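Local atomic coordinates of NUDIX hydrolase (Jonesia denitrificans, PDB entry 4KTB), a protein that is of unproven function but, as a member of the Nudix clan, may hydrolyse nucleotide-type pyrophosphates, possibly asymmetrically cleaving diadenosine tetraphosphate. Residues A[73-78]-A[95-100]; A[43-48]-A[56-61]; A[83-88]-A[134-139]; A[182-185]-A[190-193]. All blocks are in the same frame, centred on the assembly; numbering follows the deposited sequence.

Interaction 1. Residues A[73-78]-A[95-100]; sequences ALVSGR and KDLGPV. With NA (sodium ion), chain E.
The Ser76 backbone and the Asp96 carboxylate share a hydrated sodium ion, and the metal takes hold of this site through the peptide backbone rather than a carboxylate. Ser76 O binds the sodium at 2.3 Å; five waters complete the set, four of them close and water 3 longer, at 2.9 Å from the ion. Asp96 works from the second shell. Its OD2 accepts from water 1, 3.0 Å away, and that same water accepts from Ser76 N at 3.1 Å, so one metal-bound water ties strand to helix. OD2 also accepts a hydrogen bond from water 2, which in turn accepts from Lys95 NZ at 3.1 Å, while OD1 accepts from water 3 at 2.7 Å. Asn152 also hydrogen-bonds OD1, which probably limits how the carboxylate can turn.

Below this polar layer the contact turns greasy. Val75 and Asp96 pass alongside one another, running in contrary directions: Val75 CG1, anti to its own backbone N (chi1 166°), lies 3.9 Å from Asp96 OD2, and Val75 CG2 rests against Asp96 CB and looks toward Leu97 CG.

Gly77, Glu83 and Gly98 follow the spacing of the Nudix box, a loop-helix-loop that in this family normally carries the metal-binding glutamates. Lys95 and Asp96 fall where that motif usually has its paired glutamates. With a lysine at one of these positions and Asp96 at the other, its OD2 3.9 Å from the sodium NA and linked to it through water, the site is likely to bind cations differently from a canonical Nudix enzyme.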
# COMPACT_ATOMS: atom_id res chain seq x y z
N ALA A 73 -11.44 21.21 -7.44
CA ALA A 73 -10.93 20.70 -6.16
C ALA A 73 -11.34 19.27 -5.85
O ALA A 73 -12.45 18.84 -6.13
CB ALA A 73 -11.37 21.61 -5.01
N LEU A 74 -10.41 18.54 -5.22
CA LEU A 74 -10.70 17.26 -4.62
C LEU A 74 -11.53 17.47 -3.35
O LEU A 74 -11.86 18.60 -2.98
CB LEU A 74 -9.40 16.55 -4.27
CG LEU A 74 -8.49 16.34 -5.49
CD1 LEU A 74 -7.14 15.78 -5.08
CD2 LEU A 74 -9.16 15.40 -6.43
N VAL A 75 -11.86 16.39 -2.66
CA VAL A 75 -12.53 16.54 -1.38
C VAL A 75 -11.46 16.53 -0.30
O VAL A 75 -10.73 15.55 -0.15
CB VAL A 75 -13.59 15.45 -1.20
CG1 VAL A 75 -14.05 15.37 0.27
CG2 VAL A 75 -14.76 15.70 -2.16
N SER A 76 -11.35 17.63 0.44
CA SER A 76 -10.16 17.87 1.24
C SER A 76 -10.44 18.69 2.50
O SER A 76 -11.23 19.63 2.48
CB SER A 76 -9.11 18.60 0.40
OG SER A 76 -8.00 19.00 1.18
N GLY A 77 -9.80 18.32 3.60
CA GLY A 77 -10.00 19.06 4.82
C GLY A 77 -9.33 18.48 6.04
O GLY A 77 -8.78 17.37 6.02
N ARG A 78 -9.40 19.24 7.12
CA ARG A 78 -8.69 18.97 8.34
C ARG A 78 -9.32 17.80 9.08
O ARG A 78 -10.52 17.55 8.94
CB ARG A 78 -8.76 20.23 9.20
CG ARG A 78 -7.83 20.26 10.39
CD ARG A 78 -7.89 21.63 11.07
NE ARG A 78 -9.17 21.88 11.73
CZ ARG A 78 -9.44 21.53 12.99
NH1 ARG A 78 -8.53 20.91 13.72
NH2 ARG A 78 -10.64 21.79 13.51
N LYS A 95 -20.12 16.71 3.45
CA LYS A 95 -19.98 18.16 3.38
C LYS A 95 -19.88 18.72 1.97
O LYS A 95 -20.42 19.79 1.68
CB LYS A 95 -18.77 18.61 4.21
CG LYS A 95 -18.42 20.08 4.10
CD LYS A 95 -17.36 20.46 5.13
CE LYS A 95 -16.82 21.84 4.86
NZ LYS A 95 -16.38 21.94 3.44
N ASP A 96 -19.18 18.02 1.08
CA ASP A 96 -18.96 18.53 -0.28
C ASP A 96 -19.95 17.97 -1.32
O ASP A 96 -20.24 18.61 -2.32
CB ASP A 96 -17.51 18.24 -0.73
CG ASP A 96 -16.53 19.35 -0.35
OD1 ASP A 96 -16.91 20.54 -0.40
OD2 ASP A 96 -15.37 19.04 -0.01
N LEU A 97 -20.47 16.77 -1.06
CA LEU A 97 -21.20 16.01 -2.09
C LEU A 97 -22.62 15.64 -1.68
O LEU A 97 -23.34 14.98 -2.44
CB LEU A 97 -20.45 14.72 -2.44
CG LEU A 97 -19.06 14.86 -3.06
CD1 LEU A 97 -18.51 13.49 -3.41
CD2 LEU A 97 -19.11 15.77 -4.29
N GLY A 98 -23.01 16.04 -0.48
CA GLY A 98 -24.34 15.72 0.01
C GLY A 98 -24.37 14.43 0.80
O GLY A 98 -23.45 13.61 0.71
N PRO A 99 -25.45 14.22 1.57
CA PRO A 99 -25.56 13.13 2.53
C PRO A 99 -25.94 11.80 1.90
O PRO A 99 -26.01 10.80 2.61
CB PRO A 99 -26.70 13.59 3.43
CG PRO A 99 -27.59 14.35 2.49
CD PRO A 99 -26.66 15.06 1.55
N VAL A 100 -26.19 11.78 0.60
CA VAL A 100 -26.53 10.52 -0.03
C VAL A 100 -25.51 10.09 -1.09
O VAL A 100 -25.83 9.29 -1.97
CB VAL A 100 -27.94 10.57 -0.66
CG1 VAL A 100 -29.00 10.76 0.41
CG2 VAL A 100 -28.01 11.69 -1.70
NA NA E . -12.82 21.21 2.06
O HOH W 1 -12.73 20.38 -0.15
O HOH W 2 -14.29 19.68 2.99
O HOH W 3 -15.04 22.23 0.59
O HOH W 4 -11.39 22.45 0.81
O HOH W 5 -12.62 22.42 4.12

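Interaction 2. Residues A[43-48]-A[56-61]; sequences DAVPVR and IQVGLL. With EDO (1,2-ethanediol), chain P.
Arg48 and Gln57 pair at the end of an antiparallel hairpin where the ladder is interrupted by a classic beta bulge. The backbone bonds come first. Arg48 N donates to Gln57 O at 2.8 Å, and Arg48 O receives two donors, Ile56 N at 2.7 Å and Gln57 N at 3.2 Å, because Ile56 and Gln57 together face the single residue Arg48. One step inward Val47 and Val58 form a non-hydrogen-bonded pair, and Gly59 N then reaches Pro46 O. The strand segments are strongly twisted, 137° between their directions.

The polar side chains reach outward together as neighbours. Arg48 is extended from CG to NE, which brings NH1 to Gln57 OE1 in the plane of the amide carbonyl, although OE1 itself is tilted from the guanidinium plane; at 2.5 Å this NH1–OE1 distance is short and its exact value doubtful. A 1,2-ethanediol, probably from the crystallisation liquor, bridges the two ends: its O1 lies 2.8 Å from Arg48 NH2, and its O2 accepts from Gln57 NE2 at 3.1 Å. A leucine in place of Gln57 would probably leave the Arg48 guanidinium without its amide mate and freer to swing.

The apolar contacts are on the other face, where Val45 CG1 meets Val58 CG1 at 3.8 Å.

That valine face is roofed by helix 176-186, through Ala183, Leu180 and Leu184, while Pro46 on the reverse meets Leu97 of helix 85-97. Trp157 of strand 154-158 makes a cation-pi contact with Arg48, and strand 133-141 runs parallel along the far edge of strand 39-49.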
# COMPACT_ATOMS: atom_id res chain seq x y z
N ASP A 43 -7.42 14.00 2.00
CA ASP A 43 -7.91 14.24 0.66
C ASP A 43 -8.64 12.99 0.22
O ASP A 43 -8.16 11.87 0.46
CB ASP A 43 -6.76 14.52 -0.32
CG ASP A 43 -6.20 15.92 -0.18
OD1 ASP A 43 -6.78 16.85 -0.75
OD2 ASP A 43 -5.16 16.09 0.49
N ALA A 44 -9.80 13.18 -0.38
CA ALA A 44 -10.55 12.08 -0.94
C ALA A 44 -10.72 12.35 -2.41
O ALA A 44 -11.22 13.40 -2.79
CB ALA A 44 -11.89 11.96 -0.27
N VAL A 45 -10.31 11.40 -3.25
CA VAL A 45 -10.58 11.47 -4.68
C VAL A 45 -11.88 10.71 -4.96
O VAL A 45 -11.94 9.49 -4.80
CB VAL A 45 -9.42 10.92 -5.52
CG1 VAL A 45 -9.86 10.69 -6.94
CG2 VAL A 45 -8.26 11.88 -5.53
N PRO A 46 -12.93 11.45 -5.36
CA PRO A 46 -14.24 10.82 -5.50
C PRO A 46 -14.40 10.20 -6.88
O PRO A 46 -14.20 10.90 -7.89
CB PRO A 46 -15.22 12.00 -5.33
CG PRO A 46 -14.35 13.17 -4.83
CD PRO A 46 -13.01 12.92 -5.42
N VAL A 47 -14.75 8.92 -6.93
CA VAL A 47 -14.79 8.23 -8.22
C VAL A 47 -16.04 7.41 -8.45
O VAL A 47 -16.70 6.97 -7.51
CB VAL A 47 -13.57 7.30 -8.41
CG1 VAL A 47 -12.27 8.03 -8.11
CG2 VAL A 47 -13.69 6.06 -7.54
N ARG A 48 -16.34 7.21 -9.73
CA ARG A 48 -17.36 6.27 -10.16
C ARG A 48 -16.64 5.04 -10.65
O ARG A 48 -15.71 5.14 -11.44
CB ARG A 48 -18.19 6.83 -11.31
CG ARG A 48 -19.20 7.91 -10.92
CD ARG A 48 -19.95 8.43 -12.13
NE ARG A 48 -20.95 9.42 -11.76
CZ ARG A 48 -21.52 10.26 -12.62
NH1 ARG A 48 -21.19 10.24 -13.90
NH2 ARG A 48 -22.42 11.12 -12.17
N ILE A 56 -14.03 4.56 -13.46
CA ILE A 56 -14.65 4.99 -14.71
C ILE A 56 -14.65 6.51 -14.84
O ILE A 56 -14.33 7.05 -15.91
CB ILE A 56 -16.10 4.49 -14.82
CG1 ILE A 56 -16.19 3.01 -14.48
CG2 ILE A 56 -16.63 4.77 -16.22
CD1 ILE A 56 -15.35 2.12 -15.41
N GLN A 57 -15.04 7.20 -13.77
CA GLN A 57 -14.92 8.66 -13.70
C GLN A 57 -14.40 9.17 -12.36
O GLN A 57 -14.45 8.47 -11.35
CB GLN A 57 -16.25 9.36 -14.01
CG GLN A 57 -16.66 9.33 -15.47
CD GLN A 57 -17.97 10.04 -15.67
OE1 GLN A 57 -18.92 9.85 -14.90
NE2 GLN A 57 -18.02 10.91 -16.67
N VAL A 58 -13.89 10.40 -12.36
CA VAL A 58 -13.48 11.10 -11.14
C VAL A 58 -14.36 12.32 -10.96
O VAL A 58 -14.75 12.95 -11.95
CB VAL A 58 -12.01 11.58 -11.22
CG1 VAL A 58 -11.60 12.33 -9.95
CG2 VAL A 58 -11.09 10.41 -11.43
N GLY A 59 -14.67 12.67 -9.72
CA GLY A 59 -15.51 13.82 -9.46
C GLY A 59 -14.74 15.04 -9.01
O GLY A 59 -14.19 15.05 -7.91
N LEU A 60 -14.71 16.08 -9.84
CA LEU A 60 -14.07 17.35 -9.47
C LEU A 60 -15.12 18.40 -9.15
O LEU A 60 -16.08 18.58 -9.90
CB LEU A 60 -13.18 17.88 -10.61
CG LEU A 60 -12.04 16.98 -11.08
CD1 LEU A 60 -11.16 17.72 -12.07
CD2 LEU A 60 -11.23 16.53 -9.88
N LEU A 61 -14.94 19.08 -8.03
CA LEU A 61 -15.82 20.17 -7.63
C LEU A 61 -15.35 21.42 -8.33
O LEU A 61 -14.16 21.61 -8.51
CB LEU A 61 -15.74 20.37 -6.12
CG LEU A 61 -16.16 19.15 -5.31
CD1 LEU A 61 -15.78 19.31 -3.86
CD2 LEU A 61 -17.65 18.98 -5.43
C1 EDO P . -21.96 13.40 -14.87
O1 EDO P . -22.95 12.41 -14.57
C2 EDO P . -21.49 13.24 -16.31
O2 EDO P . -20.99 11.91 -16.51

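Interaction 3. Residues A[83-88]-A[134-139]; sequences ERVRDA and VSLAYI
Val85 packs on Leu136 and Tyr138 in a small, buried helix-on-sheet contact, where the first turn of the Nudix helix, 85-97, settles on strand 133-141. No hydrogen bond crosses it. One methyl does the touching: Val85 CG1, anti to the backbone N (chi1 175°), is aimed between two strand side chains that project from the same face. It lies 4.2 Å from Leu136 CD1 and 3.9 Å from Tyr138 OH. Val85 lies roughly perpendicular to the tyrosine side chain, and the methyl comes to the ring obliquely. The phenol oxygen is buried but served, through a hydrogen bond with Pro109 O. A second subunit packs here too: its Leu136 on Leu136 of this chain, and its Glu116 accepting from Val85 N at the helix start.

Next to this, the helix start is braced. Arg84, at the N-cap position, grips Asp87 side-on, with NE to OD2 at 2.8 Å and NH1 to OD1 at 3.1 Å. The NE bond is nearly straight (168°) and lies in the guanidinium plane, but meets OD2 from above the carboxylate plane. Arg86 CD lies above one face of that guanidinium, toward its rim. Glu83, just ahead, forms a salt bridge with Arg91, the pairing expected within a Nudix box.

Strand 39-49 lies alongside, with Val42 also against Val85, while Val114 of strand 113-118 flanks Leu136.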
# COMPACT_ATOMS: atom_id res chain seq x y z
N GLU A 83 -11.23 13.20 16.35
CA GLU A 83 -12.02 12.66 15.25
C GLU A 83 -11.15 11.63 14.52
O GLU A 83 -10.05 11.97 14.10
CB GLU A 83 -12.41 13.77 14.27
CG GLU A 83 -12.79 13.29 12.87
CD GLU A 83 -13.28 14.43 11.98
OE1 GLU A 83 -12.48 15.32 11.63
OE2 GLU A 83 -14.48 14.43 11.62
N ARG A 84 -11.63 10.40 14.38
CA ARG A 84 -10.89 9.41 13.58
C ARG A 84 -10.75 9.83 12.12
O ARG A 84 -11.60 10.53 11.58
CB ARG A 84 -11.55 8.04 13.62
CG ARG A 84 -11.62 7.42 15.00
CD ARG A 84 -12.16 5.99 14.90
NE ARG A 84 -13.39 5.94 14.11
CZ ARG A 84 -13.97 4.83 13.67
NH1 ARG A 84 -15.08 4.92 12.95
NH2 ARG A 84 -13.45 3.64 13.95
N VAL A 85 -9.68 9.39 11.47
CA VAL A 85 -9.44 9.77 10.08
C VAL A 85 -10.57 9.31 9.16
O VAL A 85 -11.07 10.09 8.36
CB VAL A 85 -8.09 9.23 9.56
CG1 VAL A 85 -7.91 9.52 8.06
CG2 VAL A 85 -6.95 9.85 10.34
N ARG A 86 -10.97 8.04 9.30
CA ARG A 86 -12.00 7.48 8.43
C ARG A 86 -13.31 8.23 8.60
O ARG A 86 -14.10 8.34 7.66
CB ARG A 86 -12.18 5.97 8.67
CG ARG A 86 -12.77 5.59 10.03
CD ARG A 86 -12.86 4.06 10.16
NE ARG A 86 -11.56 3.41 9.95
CZ ARG A 86 -11.25 2.61 8.92
NH1 ARG A 86 -10.04 2.09 8.84
NH2 ARG A 86 -12.15 2.33 7.99
N ASP A 87 -13.52 8.78 9.81
CA ASP A 87 -14.71 9.58 10.12
C ASP A 87 -14.62 10.98 9.52
O ASP A 87 -15.61 11.54 9.07
CB ASP A 87 -14.89 9.72 11.64
CG ASP A 87 -15.32 8.42 12.30
OD1 ASP A 87 -16.02 7.62 11.66
OD2 ASP A 87 -14.97 8.22 13.49
N ALA A 88 -13.42 11.56 9.56
CA ALA A 88 -13.17 12.81 8.84
C ALA A 88 -13.46 12.62 7.36
O ALA A 88 -13.95 13.53 6.70
CB ALA A 88 -11.74 13.27 9.04
N VAL A 134 -0.26 18.03 6.35
CA VAL A 134 0.15 16.69 5.99
C VAL A 134 -1.12 15.89 5.76
O VAL A 134 -1.87 15.63 6.69
CB VAL A 134 0.99 16.06 7.10
CG1 VAL A 134 1.40 14.63 6.74
CG2 VAL A 134 2.23 16.90 7.36
N SER A 135 -1.36 15.51 4.51
CA SER A 135 -2.65 14.94 4.16
C SER A 135 -2.60 13.48 3.74
O SER A 135 -1.84 13.10 2.85
CB SER A 135 -3.29 15.75 3.04
OG SER A 135 -4.64 15.36 2.89
N LEU A 136 -3.46 12.67 4.37
CA LEU A 136 -3.63 11.27 3.99
C LEU A 136 -4.66 11.17 2.88
O LEU A 136 -5.84 11.50 3.08
CB LEU A 136 -4.10 10.45 5.19
CG LEU A 136 -3.12 10.43 6.36
CD1 LEU A 136 -3.73 9.74 7.56
CD2 LEU A 136 -1.87 9.72 5.95
N ALA A 137 -4.23 10.72 1.71
CA ALA A 137 -5.07 10.80 0.54
C ALA A 137 -5.69 9.46 0.25
O ALA A 137 -5.02 8.44 0.33
CB ALA A 137 -4.29 11.31 -0.66
N TYR A 138 -6.97 9.46 -0.08
CA TYR A 138 -7.63 8.23 -0.45
C TYR A 138 -8.46 8.41 -1.71
O TYR A 138 -8.97 9.49 -1.98
CB TYR A 138 -8.52 7.73 0.69
CG TYR A 138 -7.83 7.55 2.02
CD1 TYR A 138 -7.63 8.62 2.86
CD2 TYR A 138 -7.39 6.29 2.44
CE1 TYR A 138 -7.02 8.47 4.08
CE2 TYR A 138 -6.77 6.13 3.67
CZ TYR A 138 -6.59 7.23 4.49
OH TYR A 138 -5.99 7.13 5.70
N ILE A 139 -8.57 7.34 -2.48
CA ILE A 139 -9.56 7.26 -3.54
C ILE A 139 -10.85 6.75 -2.93
O ILE A 139 -10.89 5.65 -2.34
CB ILE A 139 -9.12 6.27 -4.61
CG1 ILE A 139 -7.93 6.82 -5.39
CG2 ILE A 139 -10.25 5.98 -5.57
CD1 ILE A 139 -7.29 5.79 -6.28

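Interaction 4. Residues A[182-185]-A[190-193]; sequences QALA and LPDL
Leu184 and Leu190 meet where the chain, having left the last helix, turns back to touch the helix side at Leu190 and Pro191 before leaving it. Leu184 CA and Leu190 CA are 4.7 Å apart, and the contact is made largely by the root of each side chain. Leu184 CB, directed at the returning chain, sits 3.9 Å from Leu190 CA. In the other direction Leu190 lays its CB beside the helix backbone, 3.8 Å from Ala185 N. With CG anti to the backbone N (chi1 -178°), the Leu190 side chain stretches along the helix surface, so that CD1 comes alongside Leu184 CB at 4.2 Å while Leu190 CB stands 4.3 Å from Ala185 CB.

Pro191 meets the outer part of the same leucine. The proline lies across Leu184, and the touching atoms are Leu184 CD1 and Pro191 CD, 4.2 Å apart. The second methyl of Leu184, CD2, turns instead to Val58 on the sheet.

Helix 176-186 is one of the two helices that sandwich the central sheet of a Nudix domain, and what follows it is a C-terminal tail without regular structure, folded back on the helix end. The packing is apolar: Leu184 O and Leu190 N come within 3.3 Å, but the angle is too poor for a hydrogen bond, so no hydrogen bond links the two segments. Cys164 touches both Leu184 and Pro191.

Beyond Leu190 stands a fourth subunit, whose Met178 packs on it and whose Ala185 abuts Ala185 of this chain.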
# COMPACT_ATOMS: atom_id res chain seq x y z
N GLN A 182 -1.33 11.07 -9.16
CA GLN A 182 -0.92 10.00 -8.27
C GLN A 182 -2.10 9.08 -7.97
O GLN A 182 -1.93 7.87 -7.88
CB GLN A 182 -0.38 10.58 -6.96
CG GLN A 182 0.92 11.33 -7.11
CD GLN A 182 1.34 12.01 -5.83
OE1 GLN A 182 1.18 13.22 -5.68
NE2 GLN A 182 1.89 11.23 -4.89
N ALA A 183 -3.29 9.64 -7.85
CA ALA A 183 -4.48 8.85 -7.51
C ALA A 183 -4.85 7.95 -8.68
O ALA A 183 -5.15 6.76 -8.49
CB ALA A 183 -5.65 9.77 -7.12
N LEU A 184 -4.82 8.51 -9.88
CA LEU A 184 -5.06 7.76 -11.10
C LEU A 184 -3.98 6.71 -11.33
O LEU A 184 -4.28 5.60 -11.76
CB LEU A 184 -5.09 8.70 -12.30
CG LEU A 184 -6.29 9.63 -12.31
CD1 LEU A 184 -6.14 10.64 -13.43
CD2 LEU A 184 -7.57 8.83 -12.48
N ALA A 185 -2.74 7.09 -11.07
CA ALA A 185 -1.63 6.15 -11.16
C ALA A 185 -1.92 4.98 -10.22
O ALA A 185 -1.86 3.84 -10.63
CB ALA A 185 -0.33 6.82 -10.80
N LEU A 190 -3.90 6.10 -14.97
CA LEU A 190 -3.28 7.34 -15.42
C LEU A 190 -3.17 7.31 -16.95
O LEU A 190 -2.66 6.35 -17.50
CB LEU A 190 -1.89 7.51 -14.80
CG LEU A 190 -1.13 8.79 -15.14
CD1 LEU A 190 -1.78 10.01 -14.48
CD2 LEU A 190 0.31 8.63 -14.71
N PRO A 191 -3.67 8.35 -17.64
CA PRO A 191 -3.67 8.36 -19.11
C PRO A 191 -2.29 8.46 -19.74
O PRO A 191 -1.45 9.23 -19.27
CB PRO A 191 -4.44 9.64 -19.45
CG PRO A 191 -5.23 9.95 -18.27
CD PRO A 191 -4.44 9.47 -17.08
N ASP A 192 -2.08 7.73 -20.82
CA ASP A 192 -0.89 7.91 -21.62
C ASP A 192 -0.89 9.35 -22.11
O ASP A 192 0.03 10.13 -21.81
CB ASP A 192 -0.91 6.93 -22.79
CG ASP A 192 0.44 6.82 -23.48
OD1 ASP A 192 1.20 7.80 -23.48
OD2 ASP A 192 0.72 5.73 -24.03
N LEU A 193 -1.94 9.71 -22.85
CA LEU A 193 -2.13 11.08 -23.29
C LEU A 193 -3.41 11.65 -22.71
O LEU A 193 -3.44 12.09 -21.57
CB LEU A 193 -2.17 11.13 -24.81
CG LEU A 193 -0.91 10.55 -25.43
CD1 LEU A 193 -1.13 10.22 -26.90
CD2 LEU A 193 0.21 11.54 -25.27

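How the interactions relate
Read from the N terminus, interaction 2 comes first and closes the short hairpin of strands 39-49 and 55-64. Interaction 1 opens after it, and its 73-78 segment adds to the same sheet: Val75 and Ala44 are probably bonded backbone to backbone, as are Ala73 and Leu61. Interaction 3 opens at 83-88, before interaction 1 closes at 95-100, so the two cross, one pinning each end of helix 85-97. The longest loop closes when 134-139 meets 83-88; the same strand also pairs with strand 39-49, Val45 N probably bonding Tyr138 O. Interaction 4 is a short C-terminal closure; its helix lies over Val45, Val58 and Ile139, on the other face of the sheet.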